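Local coordinates for protein homoserine O-acetyltransferase (Pseudomonas veronii, PDB 5EFZ) that hydrolyses ethyl acetate to ethanol and acetate as an alpha/beta-hydrolase esterase in the breakdown of short-chain methyl ketones, at residues N60-P65 with S89-I94. Sequence-based numbering, arbitrary orientation.
Sequences NAILVP and SKYCII
Ile62 and Val64 of strand 61-65 exchange backbone hydrogen bonds with Cys92 and Ile94 of strand 92-94. The strands run parallel, their axes 4.7 Å apart at closest and inclined by 22°. Ile62 uses both its N and its O toward the same strand: N donates to Cys92 O at 2.8 Å, and O accepts from Ile94 N. Val64 N then binds Ile94 O. At the start of the ladder, Cys92 N donates to Asn60 O.

Just before the strand, the Asn60 side chain adds another rung. Its ND2 donates to Lys90 O at 2.9 Å, almost straight at 177°, with the oxygen in the plane of the amide. CG sits between the backbone N and the carbonyl carbon (chi1 66°), which turns the amide toward 89-94. ND2 also bonds Ala53 O, and OD1 accepts from Asn55 N, so the buried amide ties the loop at Ala53 and Asn55 to the backbone of Lys90. With an alanine here, Lys90 O, Ala53 O and Asn55 N would probably each lose a hydrogen-bond mate, and the loop would no longer be tied to 89-94 through this amide.

Ile62 reaches with CD1 over one face of the Tyr91 ring, a CH-pi contact 3.9 Å from the centroid. Asn60 O lies at the ring edge. Further along, Val64 CG2 meets Ile93 CG2 at 3.7 Å, the two side chains lying alongside.

The pair belongs to a right-handed beta-alpha-beta unit, joined through helix 72-79, in the central sheet of the alpha/beta-hydrolase fold. Strand 146-150, leading to the probable nucleophile Ser151, flanks 61-65 on its other edge; helix 152-163 packs on Leu63 through Trp160.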
# COMPACT_ATOMS: atom_id res chain seq x y z
N ASN A 60 -22.38 31.05 12.98
CA ASN A 60 -22.65 29.96 12.04
C ASN A 60 -21.53 29.74 11.03
O ASN A 60 -21.75 29.26 9.92
CB ASN A 60 -23.96 30.21 11.28
CG ASN A 60 -23.87 31.44 10.36
OD1 ASN A 60 -23.13 32.36 10.63
ND2 ASN A 60 -24.67 31.45 9.30
N ALA A 61 -20.31 30.06 11.44
CA ALA A 61 -19.13 29.88 10.59
C ALA A 61 -18.60 28.45 10.67
O ALA A 61 -18.37 27.92 11.76
CB ALA A 61 -18.05 30.87 10.98
N ILE A 62 -18.37 27.85 9.50
CA ILE A 62 -17.74 26.52 9.42
C ILE A 62 -16.44 26.68 8.61
O ILE A 62 -16.46 27.24 7.52
CB ILE A 62 -18.65 25.48 8.73
CG1 ILE A 62 -19.94 25.28 9.53
CG2 ILE A 62 -17.87 24.10 8.53
CD1 ILE A 62 -20.93 24.33 8.87
N LEU A 63 -15.33 26.21 9.16
CA LEU A 63 -14.04 26.34 8.45
C LEU A 63 -13.72 25.01 7.81
O LEU A 63 -13.82 23.99 8.46
CB LEU A 63 -12.93 26.73 9.40
CG LEU A 63 -11.51 26.73 8.79
CD1 LEU A 63 -11.35 27.93 7.91
CD2 LEU A 63 -10.51 26.81 9.93
N VAL A 64 -13.35 25.04 6.52
CA VAL A 64 -13.02 23.84 5.78
C VAL A 64 -11.61 24.01 5.20
O VAL A 64 -11.43 24.72 4.21
CB VAL A 64 -14.02 23.60 4.64
CG1 VAL A 64 -13.71 22.27 3.94
CG2 VAL A 64 -15.48 23.55 5.22
N PRO A 65 -10.60 23.38 5.84
CA PRO A 65 -9.24 23.37 5.25
C PRO A 65 -9.17 22.43 4.07
O PRO A 65 -10.06 21.61 3.89
CB PRO A 65 -8.34 22.83 6.39
CG PRO A 65 -9.21 22.93 7.66
CD PRO A 65 -10.63 22.70 7.15
N SER A 89 -27.17 27.87 2.96
CA SER A 89 -28.33 28.67 3.31
C SER A 89 -28.47 28.78 4.84
O SER A 89 -29.30 29.54 5.35
CB SER A 89 -29.61 28.09 2.69
OG SER A 89 -29.93 26.83 3.26
N LYS A 90 -27.66 28.02 5.58
CA LYS A 90 -27.71 28.04 7.05
C LYS A 90 -26.37 28.47 7.65
O LYS A 90 -26.34 29.10 8.71
CB LYS A 90 -28.10 26.67 7.60
CG LYS A 90 -29.51 26.19 7.23
CD LYS A 90 -29.62 24.70 7.51
CE LYS A 90 -31.02 24.15 7.23
NZ LYS A 90 -30.96 22.66 7.29
N TYR A 91 -25.28 28.10 7.00
CA TYR A 91 -23.92 28.33 7.53
C TYR A 91 -23.10 29.21 6.61
O TYR A 91 -23.36 29.27 5.40
CB TYR A 91 -23.20 26.99 7.74
CG TYR A 91 -23.92 26.15 8.73
CD1 TYR A 91 -23.75 26.37 10.08
CD2 TYR A 91 -24.78 25.13 8.32
CE1 TYR A 91 -24.43 25.62 11.02
CE2 TYR A 91 -25.47 24.37 9.25
CZ TYR A 91 -25.29 24.62 10.60
OH TYR A 91 -25.95 23.88 11.53
N CYS A 92 -22.16 29.95 7.19
CA CYS A 92 -21.11 30.59 6.41
C CYS A 92 -19.92 29.64 6.34
O CYS A 92 -19.16 29.48 7.31
CB CYS A 92 -20.72 31.92 7.03
SG CYS A 92 -19.44 32.79 6.08
N ILE A 93 -19.74 29.03 5.18
CA ILE A 93 -18.73 28.00 5.01
C ILE A 93 -17.50 28.60 4.34
O ILE A 93 -17.56 29.09 3.21
CB ILE A 93 -19.30 26.82 4.21
CG1 ILE A 93 -20.57 26.29 4.90
CG2 ILE A 93 -18.27 25.72 4.09
CD1 ILE A 93 -21.59 25.74 3.94
N ILE A 94 -16.40 28.58 5.08
CA ILE A 94 -15.22 29.33 4.67
C ILE A 94 -14.15 28.31 4.36
O ILE A 94 -13.69 27.64 5.27
CB ILE A 94 -14.76 30.29 5.79
CG1 ILE A 94 -15.92 31.24 6.14
CG2 ILE A 94 -13.47 31.03 5.39
CD1 ILE A 94 -15.65 32.17 7.33